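Side-chain contacts in NADH dehydrogenase (Methanothermobacter marburgensis, PDB 4R81), which probably oxidises NADH or NADPH and passes the electrons to a quinone, using a bound flavin mononucleotide: residues 5-10 against 101-106; 11-16 against 90-95; 20-25 against 190-195. One frame throughout, in Å; residues are numbered along the deposited sequence.

Contact 1 (5-10 against 101-106); sequences HVYILF and KGWFDR
Leu9 lays its isobutyl group on one face of the Trp103 indole, and this is where strand 5-10 of the flavodoxin-like parallel sheet meets helix 98-107. All three leucine carbons beyond CB share in it. CG sits over the six-membered ring, 4.0 Å from its centroid and 19° off the normal, a CH-pi contact; CD2 looks onto the benzene rim near CZ2 and CH2, and CD1 reaches toward the pyrrole side. Trp103 gets there because its CG stands anti to the backbone N (chi1 -173°), which sends the indole from the helix toward the strand, and the two side chains cross at roughly a right angle. Tyr7, two residues back on the same side of the strand, adds a looser touch: its ring edge comes to 4.4 Å, CE2 to Trp103 CZ2. Polar groups in this buried spot are paired through helix 70-80, since Glu75 OE1 is hydrogen-bonded to both Tyr7 OH and Trp103 NE1, which is likely to help set the turn of the indole. Phe47 meets the tryptophan ring at about 45°. The closest approach between strand and helix is Leu9 CD1 to Trp103 NE1, 3.5 Å.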
loop_
_atom_site.group_PDB
_atom_site.type_symbol
_atom_site.label_atom_id
_atom_site.label_comp_id
_atom_site.label_asym_id
_atom_site.label_seq_id
_atom_site.Cartn_x
_atom_site.Cartn_y
_atom_site.Cartn_z
ATOM N N HIS A 5 12.707 24.268 -2.496
ATOM C CA HIS A 5 11.295 24.137 -2.808
ATOM C C HIS A 5 10.851 22.700 -2.601
ATOM O O HIS A 5 11.499 21.766 -3.080
ATOM C CB HIS A 5 10.995 24.580 -4.238
ATOM C CG HIS A 5 9.556 24.440 -4.608
ATOM N ND1 HIS A 5 8.587 25.319 -4.171
ATOM C CD2 HIS A 5 8.909 23.509 -5.351
ATOM C CE1 HIS A 5 7.411 24.942 -4.637
ATOM N NE2 HIS A 5 7.579 23.848 -5.356
ATOM N N VAL A 6 9.751 22.519 -1.876
ATOM C CA VAL A 6 9.254 21.183 -1.573
ATOM C C VAL A 6 7.928 20.920 -2.262
ATOM O O VAL A 6 7.014 21.737 -2.164
ATOM C CB VAL A 6 9.018 21.012 -0.066
ATOM C CG1 VAL A 6 8.789 19.544 0.267
ATOM C CG2 VAL A 6 10.204 21.550 0.708
ATOM N N TYR A 7 7.813 19.784 -2.947
ATOM C CA TYR A 7 6.504 19.336 -3.409
ATOM C C TYR A 7 5.988 18.327 -2.391
ATOM O O TYR A 7 6.612 17.284 -2.146
ATOM C CB TYR A 7 6.533 18.763 -4.841
ATOM C CG TYR A 7 5.168 18.312 -5.344
ATOM C CD1 TYR A 7 4.050 19.138 -5.229
ATOM C CD2 TYR A 7 4.999 17.061 -5.936
ATOM C CE1 TYR A 7 2.796 18.729 -5.680
ATOM C CE2 TYR A 7 3.756 16.639 -6.392
ATOM C CZ TYR A 7 2.656 17.478 -6.261
ATOM O OH TYR A 7 1.408 17.086 -6.702
ATOM N N ILE A 8 4.852 18.670 -1.788
ATOM C CA ILE A 8 4.298 17.929 -0.668
ATOM C C ILE A 8 3.067 17.159 -1.105
ATOM O O ILE A 8 2.042 17.751 -1.474
ATOM C CB ILE A 8 3.889 18.875 0.478
ATOM C CG1 ILE A 8 5.071 19.755 0.919
ATOM C CG2 ILE A 8 3.343 18.070 1.644
ATOM C CD1 ILE A 8 4.664 20.873 1.868
ATOM N N LEU A 9 3.171 15.834 -1.075
ATOM C CA LEU A 9 2.032 14.974 -1.374
ATOM C C LEU A 9 1.266 14.748 -0.082
ATOM O O LEU A 9 1.811 14.243 0.900
ATOM C CB LEU A 9 2.490 13.627 -1.946
ATOM C CG LEU A 9 3.023 13.582 -3.385
ATOM C CD1 LEU A 9 2.029 14.252 -4.329
ATOM C CD2 LEU A 9 4.423 14.219 -3.511
ATOM N N PHE A 10 -0.003 15.122 -0.090
ATOM C CA PHE A 10 -0.847 15.004 1.086
ATOM C C PHE A 10 -2.005 14.070 0.768
ATOM O O PHE A 10 -2.739 14.278 -0.202
ATOM C CB PHE A 10 -1.361 16.382 1.502
ATOM C CG PHE A 10 -2.297 16.349 2.669
ATOM C CD1 PHE A 10 -1.813 16.238 3.960
ATOM C CD2 PHE A 10 -3.663 16.424 2.477
ATOM C CE1 PHE A 10 -2.682 16.208 5.045
ATOM C CE2 PHE A 10 -4.531 16.385 3.550
ATOM C CZ PHE A 10 -4.044 16.281 4.833
ATOM N N LYS A 101 -0.784 5.254 -2.504
ATOM C CA LYS A 101 -0.184 4.074 -3.124
ATOM C C LYS A 101 -0.357 4.163 -4.630
ATOM O O LYS A 101 0.568 3.854 -5.389
ATOM C CB LYS A 101 -0.817 2.777 -2.605
ATOM C CG LYS A 101 -0.289 1.496 -3.268
ATOM C CD LYS A 101 1.245 1.440 -3.241
ATOM C CE LYS A 101 1.787 0.055 -3.525
ATOM N NZ LYS A 101 1.377 -0.446 -4.865
ATOM N N GLY A 102 -1.534 4.617 -5.055
ATOM C CA GLY A 102 -1.836 4.721 -6.469
ATOM C C GLY A 102 -1.030 5.808 -7.142
ATOM O O GLY A 102 -0.729 5.710 -8.333
ATOM N N TRP A 103 -0.666 6.835 -6.376
ATOM C CA TRP A 103 0.221 7.869 -6.877
ATOM C C TRP A 103 1.571 7.245 -7.245
ATOM O O TRP A 103 2.091 7.497 -8.328
ATOM C CB TRP A 103 0.389 8.973 -5.834
ATOM C CG TRP A 103 1.143 10.182 -6.301
ATOM C CD1 TRP A 103 0.614 11.305 -6.865
ATOM C CD2 TRP A 103 2.564 10.408 -6.215
ATOM N NE1 TRP A 103 1.609 12.215 -7.142
ATOM C CE2 TRP A 103 2.814 11.691 -6.750
ATOM C CE3 TRP A 103 3.643 9.653 -5.727
ATOM C CZ2 TRP A 103 4.102 12.233 -6.826
ATOM C CZ3 TRP A 103 4.924 10.193 -5.803
ATOM C CH2 TRP A 103 5.138 11.469 -6.351
ATOM N N PHE A 104 2.128 6.402 -6.377
ATOM C CA PHE A 104 3.367 5.715 -6.728
ATOM C C PHE A 104 3.171 4.834 -7.968
ATOM O O PHE A 104 3.975 4.896 -8.909
ATOM C CB PHE A 104 3.901 4.883 -5.551
ATOM C CG PHE A 104 4.432 5.712 -4.410
ATOM C CD1 PHE A 104 5.605 6.441 -4.552
ATOM C CD2 PHE A 104 3.766 5.752 -3.195
ATOM C CE1 PHE A 104 6.091 7.214 -3.506
ATOM C CE2 PHE A 104 4.250 6.524 -2.139
ATOM C CZ PHE A 104 5.416 7.246 -2.293
ATOM N N ASP A 105 2.102 4.036 -7.980
ATOM C CA ASP A 105 1.844 3.109 -9.090
ATOM C C ASP A 105 1.825 3.842 -10.431
ATOM O O ASP A 105 2.366 3.357 -11.428
ATOM C CB ASP A 105 0.495 2.388 -8.932
ATOM C CG ASP A 105 0.423 1.489 -7.706
ATOM O OD1 ASP A 105 1.475 1.155 -7.121
ATOM O OD2 ASP A 105 -0.715 1.108 -7.335
ATOM N N ARG A 106 1.198 5.018 -10.438
ATOM C CA ARG A 106 0.954 5.766 -11.669
ATOM C C ARG A 106 2.021 6.800 -12.019
ATOM O O ARG A 106 2.223 7.118 -13.197
ATOM C CB ARG A 106 -0.419 6.450 -11.598
ATOM C CG ARG A 106 -1.595 5.485 -11.447
ATOM C CD ARG A 106 -2.924 6.195 -11.676
ATOM N NE ARG A 106 -2.962 6.787 -13.009
ATOM C CZ ARG A 106 -3.180 8.074 -13.272
ATOM N NH1 ARG A 106 -3.430 8.929 -12.292
ATOM N NH2 ARG A 106 -3.164 8.499 -14.530
#

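Contact 2 (11-16 against 90-95). With FMN (flavin mononucleotide), chain E.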
loop_
_atom_site.group_PDB
_atom_site.type_symbol
_atom_site.label_atom_id
_atom_site.label_comp_id
_atom_site.label_asym_id
_atom_site.label_seq_id
_atom_site.Cartn_x
_atom_site.Cartn_y
_atom_site.Cartn_z
ATOM N N ALA A 11 -2.172 13.046 1.596
ATOM C CA ALA A 11 -3.170 12.016 1.354
ATOM C C ALA A 11 -4.110 11.804 2.538
ATOM O O ALA A 11 -3.785 11.052 3.455
ATOM C CB ALA A 11 -2.471 10.699 0.999
ATOM N N HIS A 12 -5.279 12.443 2.508
ATOM C CA HIS A 12 -6.301 12.239 3.539
ATOM C C HIS A 12 -7.653 12.742 3.038
ATOM O O HIS A 12 -7.734 13.837 2.484
ATOM C CB HIS A 12 -5.937 12.959 4.842
ATOM C CG HIS A 12 -6.657 12.426 6.042
ATOM N ND1 HIS A 12 -8.021 12.543 6.211
ATOM C CD2 HIS A 12 -6.202 11.764 7.133
ATOM C CE1 HIS A 12 -8.374 11.973 7.346
ATOM N NE2 HIS A 12 -7.289 11.494 7.927
ATOM N N PRO A 13 -8.718 11.948 3.235
ATOM C CA PRO A 13 -10.023 12.378 2.712
ATOM C C PRO A 13 -10.676 13.529 3.478
ATOM O O PRO A 13 -11.518 14.238 2.920
ATOM C CB PRO A 13 -10.895 11.113 2.837
ATOM C CG PRO A 13 -10.246 10.310 3.932
ATOM C CD PRO A 13 -8.757 10.580 3.790
ATOM N N SER A 14 -10.300 13.723 4.735
ATOM C CA SER A 14 -11.075 14.600 5.598
ATOM C C SER A 14 -10.576 16.032 5.574
ATOM O O SER A 14 -9.369 16.274 5.555
ATOM C CB SER A 14 -11.093 14.065 7.029
ATOM O OG SER A 14 -12.001 14.806 7.827
ATOM N N ARG A 15 -11.518 16.970 5.567
ATOM C CA ARG A 15 -11.214 18.397 5.645
ATOM C C ARG A 15 -10.445 18.702 6.925
ATOM O O ARG A 15 -9.543 19.539 6.942
ATOM C CB ARG A 15 -12.507 19.216 5.588
ATOM C CG ARG A 15 -12.385 20.598 6.206
ATOM C CD ARG A 15 -13.633 21.437 5.979
ATOM N NE ARG A 15 -13.695 21.969 4.620
ATOM C CZ ARG A 15 -14.742 22.617 4.120
ATOM N NH1 ARG A 15 -15.824 22.810 4.863
ATOM N NH2 ARG A 15 -14.709 23.066 2.872
ATOM N N LYS A 16 -10.808 18.007 7.996
ATOM C CA LYS A 16 -10.130 18.162 9.273
ATOM C C LYS A 16 -9.670 16.802 9.793
ATOM O O LYS A 16 -10.456 15.861 9.899
ATOM C CB LYS A 16 -11.046 18.857 10.286
ATOM C CG LYS A 16 -11.400 20.286 9.904
ATOM C CD LYS A 16 -12.174 20.985 11.010
ATOM C CE LYS A 16 -13.659 20.663 10.951
ATOM N NZ LYS A 16 -14.336 21.360 9.817
ATOM N N PRO A 90 -1.861 9.376 6.972
ATOM C CA PRO A 90 -2.078 8.459 8.094
ATOM C C PRO A 90 -1.713 7.021 7.735
ATOM O O PRO A 90 -1.894 6.587 6.586
ATOM C CB PRO A 90 -3.587 8.553 8.318
ATOM C CG PRO A 90 -4.137 8.798 6.946
ATOM C CD PRO A 90 -3.115 9.683 6.258
ATOM N N LEU A 91 -1.223 6.282 8.720
ATOM C CA LEU A 91 -0.896 4.874 8.550
ATOM C C LEU A 91 -2.179 4.069 8.528
ATOM O O LEU A 91 -2.899 4.040 9.521
ATOM C CB LEU A 91 -0.026 4.399 9.710
ATOM C CG LEU A 91 0.599 3.026 9.483
ATOM C CD1 LEU A 91 1.399 3.071 8.190
ATOM C CD2 LEU A 91 1.470 2.599 10.658
ATOM N N TRP A 92 -2.458 3.418 7.401
ATOM C CA TRP A 92 -3.637 2.566 7.248
ATOM C C TRP A 92 -3.202 1.163 6.845
ATOM O O TRP A 92 -2.655 0.967 5.757
ATOM C CB TRP A 92 -4.597 3.108 6.179
ATOM C CG TRP A 92 -5.342 4.354 6.556
ATOM C CD1 TRP A 92 -5.349 4.978 7.772
ATOM C CD2 TRP A 92 -6.175 5.140 5.695
ATOM N NE1 TRP A 92 -6.141 6.103 7.719
ATOM C CE2 TRP A 92 -6.658 6.224 6.455
ATOM C CE3 TRP A 92 -6.566 5.024 4.354
ATOM C CZ2 TRP A 92 -7.514 7.194 5.918
ATOM C CZ3 TRP A 92 -7.412 5.990 3.817
ATOM C CH2 TRP A 92 -7.870 7.067 4.600
ATOM N N TRP A 93 -3.453 0.184 7.707
ATOM C CA TRP A 93 -3.037 -1.196 7.442
ATOM C C TRP A 93 -1.558 -1.270 7.060
ATOM O O TRP A 93 -1.148 -1.968 6.128
ATOM C CB TRP A 93 -4.007 -1.899 6.456
ATOM C CG TRP A 93 -5.383 -1.860 7.070
ATOM C CD1 TRP A 93 -6.414 -1.036 6.733
ATOM C CD2 TRP A 93 -5.822 -2.603 8.217
ATOM N NE1 TRP A 93 -7.486 -1.245 7.580
ATOM C CE2 TRP A 93 -7.146 -2.202 8.497
ATOM C CE3 TRP A 93 -5.232 -3.588 9.015
ATOM C CZ2 TRP A 93 -7.890 -2.749 9.553
ATOM C CZ3 TRP A 93 -5.970 -4.133 10.059
ATOM C CH2 TRP A 93 -7.289 -3.719 10.313
ATOM N N SER A 94 -0.774 -0.516 7.827
ATOM C CA SER A 94 0.679 -0.563 7.786
ATOM C C SER A 94 1.314 -0.089 6.483
ATOM O O SER A 94 2.463 -0.407 6.210
ATOM C CB SER A 94 1.181 -1.955 8.181
ATOM O OG SER A 94 0.778 -2.257 9.508
ATOM N N ASP A 95 0.575 0.691 5.696
ATOM C CA ASP A 95 1.153 1.360 4.533
ATOM C C ASP A 95 0.330 2.622 4.274
ATOM O O ASP A 95 -0.597 2.929 5.024
ATOM C CB ASP A 95 1.188 0.404 3.328
ATOM C CG ASP A 95 2.059 0.905 2.168
ATOM O OD1 ASP A 95 2.756 1.934 2.288
ATOM O OD2 ASP A 95 2.050 0.242 1.109
HETATM N N1 FMN E . -2.752 2.867 13.053
HETATM C C2 FMN E . -1.641 2.050 13.137
HETATM O O2 FMN E . -0.799 2.257 14.001
HETATM N N3 FMN E . -1.468 1.005 12.251
HETATM C C4 FMN E . -2.406 0.766 11.270
HETATM O O4 FMN E . -2.227 -0.162 10.488
HETATM C C4A FMN E . -3.534 1.579 11.175
HETATM N N5 FMN E . -4.497 1.353 10.212
HETATM C C5A FMN E . -5.598 2.180 10.123
HETATM C C6 FMN E . -6.558 1.956 9.136
HETATM C C7 FMN E . -7.678 2.777 9.041
HETATM C C7M FMN E . -8.700 2.548 7.968
HETATM C C8 FMN E . -7.841 3.834 9.938
HETATM C C8M FMN E . -9.049 4.726 9.852
HETATM C C9 FMN E . -6.884 4.045 10.928
HETATM C C9A FMN E . -5.759 3.227 11.024
HETATM N N10 FMN E . -4.802 3.439 12.003
HETATM C C10 FMN E . -3.695 2.629 12.075
HETATM C "C1'" FMN E . -4.927 4.577 12.964
HETATM C "C2'" FMN E . -4.525 5.822 12.161
HETATM O "O2'" FMN E . -3.157 5.813 11.802
HETATM C "C3'" FMN E . -4.930 7.093 12.889
HETATM O "O3'" FMN E . -6.345 7.167 12.810
HETATM C "C4'" FMN E . -4.316 8.321 12.227
HETATM O "O4'" FMN E . -2.914 8.355 12.386
HETATM C "C5'" FMN E . -4.900 9.610 12.782
HETATM O "O5'" FMN E . -4.494 10.639 11.910
HETATM P P FMN E . -5.611 11.389 11.036
HETATM O O1P FMN E . -6.503 12.151 11.999
HETATM O O2P FMN E . -4.946 12.349 10.082
HETATM O O3P FMN E . -6.432 10.352 10.308
#
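Pro90 CG meets the His12 ring obliquely, 3.6 Å from CD2, while its CD lies 3.2 Å from Ala11 O; no hydrogen bond joins the two loops, and the contact is made by proline rings, an imidazole and an indole. The imidazole is held at two points of its edge. Ser14 N gives a hydrogen bond to His12 ND1, 1° out of the ring plane, and NE2 donates to the FMN phosphate oxygen O3P (2.8 Å, 154° at the hydrogen). The turn of the side chain, CG anti to the backbone N (chi1 -160°), carries NE2 out to that phosphate. Tyr56 of the second subunit packs edge-to-face with the same imidazole.

The Trp92 indole lies between the flavin and Pro90: FMN C7 and C7M cover one face, with CD1 to C7 at 3.4 Å, and Pro90 CG sits over the rim of the opposite face. Its far end, CH2, touches Pro13 CD obliquely at 3.7 Å, the two side chains coming from opposite directions. A serine in place of Trp92 would probably leave the dimethylbenzene end of the flavin without the indole face it rests against and open a gap beside Pro13 and Pro90. From Trp92 to Asp95 the chain folds into a type I' turn, presenting Trp93 N to FMN N5 (3.0 Å) and Ser94 N, more weakly, to O4; the Trp93 indole lies with one face toward C6. These loops, after the first and third strands, form part of the FMN site of the flavodoxin-like fold, which residues 135-138, the start of helix 18-32 and Tyr56 of the second subunit complete.

Contact 3 (20-25 against 190-195); sequences REVLEA and MRARRA
Val22 holds CG1 anti to its backbone N (chi1 168°), and that methyl reaches Ala192 CB at 4.0 Å; Arg193 starts with CG likewise anti to N but bends at chi3, 17°, bringing its guanidinium back to Ala25. One turn on from Val22, Ala25 CB points at the partner helix and meets Ala192 CB at 3.9 Å. With methyls on both sides the backbones can come close, and the axes of the two short segments pass 8.2 Å apart at 40°. Ala25 O then lies 3.3 Å from Arg193 CA, a CA-H...O contact, and the CB and CG of Arg193 run past the same oxygen. The end of the arginine lies obliquely to Ala25, NH2 being 3.8 Å from CB, and is held by a salt bridge from NH2 to Glu28, one turn further along helix 18-32. Below the seam Val22 and Ala192 both rest on Leu133 of strand 129-135, and Val22 also touches Ile88 and Leu174. Two neighbouring helices, one following the first strand and one near the C terminus, packed side by side on the same face of a parallel sheet, are part of the three-layer alpha/beta/alpha arrangement of the flavodoxin-like fold.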
loop_
_atom_site.group_PDB
_atom_site.type_symbol
_atom_site.label_atom_id
_atom_site.label_comp_id
_atom_site.label_asym_id
_atom_site.label_seq_id
_atom_site.Cartn_x
_atom_site.Cartn_y
_atom_site.Cartn_z
ATOM N N ARG A 20 -3.891 16.865 8.587
ATOM C CA ARG A 20 -4.001 18.245 8.126
ATOM C C ARG A 20 -3.223 19.206 9.030
ATOM O O ARG A 20 -2.574 20.133 8.546
ATOM C CB ARG A 20 -5.473 18.664 8.030
ATOM C CG ARG A 20 -5.680 20.063 7.490
ATOM C CD ARG A 20 -5.671 20.063 5.980
ATOM N NE ARG A 20 -6.669 19.144 5.431
ATOM C CZ ARG A 20 -6.824 18.906 4.133
ATOM N NH1 ARG A 20 -6.045 19.526 3.257
ATOM N NH2 ARG A 20 -7.749 18.049 3.709
ATOM N N GLU A 21 -3.272 18.976 10.339
ATOM C CA GLU A 21 -2.503 19.786 11.273
ATOM C C GLU A 21 -1.012 19.525 11.107
ATOM O O GLU A 21 -0.193 20.432 11.283
ATOM C CB GLU A 21 -2.939 19.506 12.710
ATOM C CG GLU A 21 -4.427 19.725 12.954
ATOM C CD GLU A 21 -4.808 19.496 14.397
ATOM O OE1 GLU A 21 -4.368 20.286 15.253
ATOM O OE2 GLU A 21 -5.541 18.525 14.677
ATOM N N VAL A 22 -0.666 18.282 10.773
ATOM C CA VAL A 22 0.718 17.921 10.499
ATOM C C VAL A 22 1.226 18.691 9.284
ATOM O O VAL A 22 2.343 19.216 9.303
ATOM C CB VAL A 22 0.866 16.403 10.294
ATOM C CG1 VAL A 22 2.248 16.058 9.715
ATOM C CG2 VAL A 22 0.646 15.692 11.618
ATOM N N LEU A 23 0.395 18.779 8.245
ATOM C CA LEU A 23 0.736 19.579 7.072
ATOM C C LEU A 23 0.965 21.036 7.465
ATOM O O LEU A 23 1.939 21.658 7.043
ATOM C CB LEU A 23 -0.369 19.489 6.015
ATOM C CG LEU A 23 -0.236 20.365 4.766
ATOM C CD1 LEU A 23 1.011 19.992 3.977
ATOM C CD2 LEU A 23 -1.481 20.250 3.894
ATOM N N GLU A 24 0.068 21.576 8.284
ATOM C CA GLU A 24 0.183 22.961 8.720
ATOM C C GLU A 24 1.463 23.183 9.511
ATOM O O GLU A 24 2.147 24.194 9.326
ATOM C CB GLU A 24 -1.025 23.363 9.567
ATOM C CG GLU A 24 -0.970 24.793 10.071
ATOM C CD GLU A 24 -1.104 25.825 8.957
ATOM O OE1 GLU A 24 -1.703 25.507 7.896
ATOM O OE2 GLU A 24 -0.608 26.964 9.148
ATOM N N ALA A 25 1.798 22.234 10.381
ATOM C CA ALA A 25 2.996 22.371 11.214
ATOM C C ALA A 25 4.261 22.304 10.353
ATOM O O ALA A 25 5.178 23.116 10.500
ATOM C CB ALA A 25 3.017 21.312 12.309
ATOM N N MET A 190 5.142 19.330 17.098
ATOM C CA MET A 190 6.461 19.915 17.304
ATOM C C MET A 190 7.473 19.231 16.383
ATOM O O MET A 190 8.325 19.893 15.781
ATOM C CB MET A 190 6.897 19.786 18.772
ATOM C CG MET A 190 8.076 20.675 19.155
ATOM S SD MET A 190 8.804 20.290 20.766
ATOM C CE MET A 190 7.330 20.159 21.777
ATOM N N ARG A 191 7.375 17.907 16.282
ATOM C CA ARG A 191 8.266 17.138 15.417
ATOM C C ARG A 191 8.058 17.498 13.945
ATOM O O ARG A 191 9.024 17.660 13.191
ATOM C CB ARG A 191 8.075 15.633 15.653
ATOM C CG ARG A 191 8.510 15.194 17.059
ATOM C CD ARG A 191 8.183 13.746 17.344
ATOM N NE ARG A 191 8.865 12.854 16.417
ATOM C CZ ARG A 191 8.456 11.627 16.129
ATOM N NH1 ARG A 191 7.354 11.148 16.690
ATOM N NH2 ARG A 191 9.138 10.887 15.267
ATOM N N ALA A 192 6.799 17.635 13.548
ATOM C CA ALA A 192 6.483 17.981 12.169
ATOM C C ALA A 192 7.053 19.355 11.806
ATOM O O ALA A 192 7.646 19.539 10.740
ATOM C CB ALA A 192 4.987 17.946 11.949
ATOM N N ARG A 193 6.882 20.316 12.706
ATOM C CA ARG A 193 7.392 21.663 12.480
ATOM C C ARG A 193 8.915 21.628 12.375
ATOM O O ARG A 193 9.499 22.252 11.485
ATOM C CB ARG A 193 6.930 22.597 13.602
ATOM C CG ARG A 193 7.132 24.082 13.330
ATOM C CD ARG A 193 6.228 24.920 14.240
ATOM N NE ARG A 193 5.731 24.141 15.376
ATOM C CZ ARG A 193 4.453 23.822 15.580
ATOM N NH1 ARG A 193 4.111 23.099 16.640
ATOM N NH2 ARG A 193 3.515 24.229 14.736
ATOM N N ARG A 194 9.544 20.864 13.263
ATOM C CA ARG A 194 10.997 20.737 13.285
ATOM C C ARG A 194 11.509 20.150 11.972
ATOM O O ARG A 194 12.553 20.557 11.469
ATOM C CB ARG A 194 11.432 19.873 14.470
ATOM C CG ARG A 194 12.939 19.773 14.663
ATOM C CD ARG A 194 13.297 18.798 15.788
ATOM N NE ARG A 194 12.741 19.241 17.064
ATOM C CZ ARG A 194 12.102 18.454 17.926
ATOM N NH1 ARG A 194 11.935 17.161 17.666
ATOM N NH2 ARG A 194 11.633 18.968 19.055
ATOM N N ALA A 195 10.764 19.201 11.415
ATOM C CA ALA A 195 11.175 18.548 10.181
ATOM C C ALA A 195 11.203 19.527 9.015
ATOM O O ALA A 195 12.032 19.403 8.110
ATOM C CB ALA A 195 10.275 17.375 9.873
#

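How the contacts relate
From the N terminus, strand 5-10 opens contact 1, the loop 11-16 that continues it opens contact 2, and helix 18-32 opens contact 3. Residues 90-95 close contact 2 first; 101-106, on the next helix, then close contact 1, so contact 2 is nested inside contact 1. Contact 3 closes last, at 190-195, and crosses both. Contact 1 ties the sheet to helix 98-107, contact 2 joins two loops at the flavin, and contact 3 pairs helices on the sheet's other face. Contacts 1 and 3 meet where Ile8 and Phe10 pack on Leu23, and Arg20 NH2 probably hydrogen-bonds Ser14 O, joining contacts 2 and 3. The second subunit reaches contacts 1 and 2.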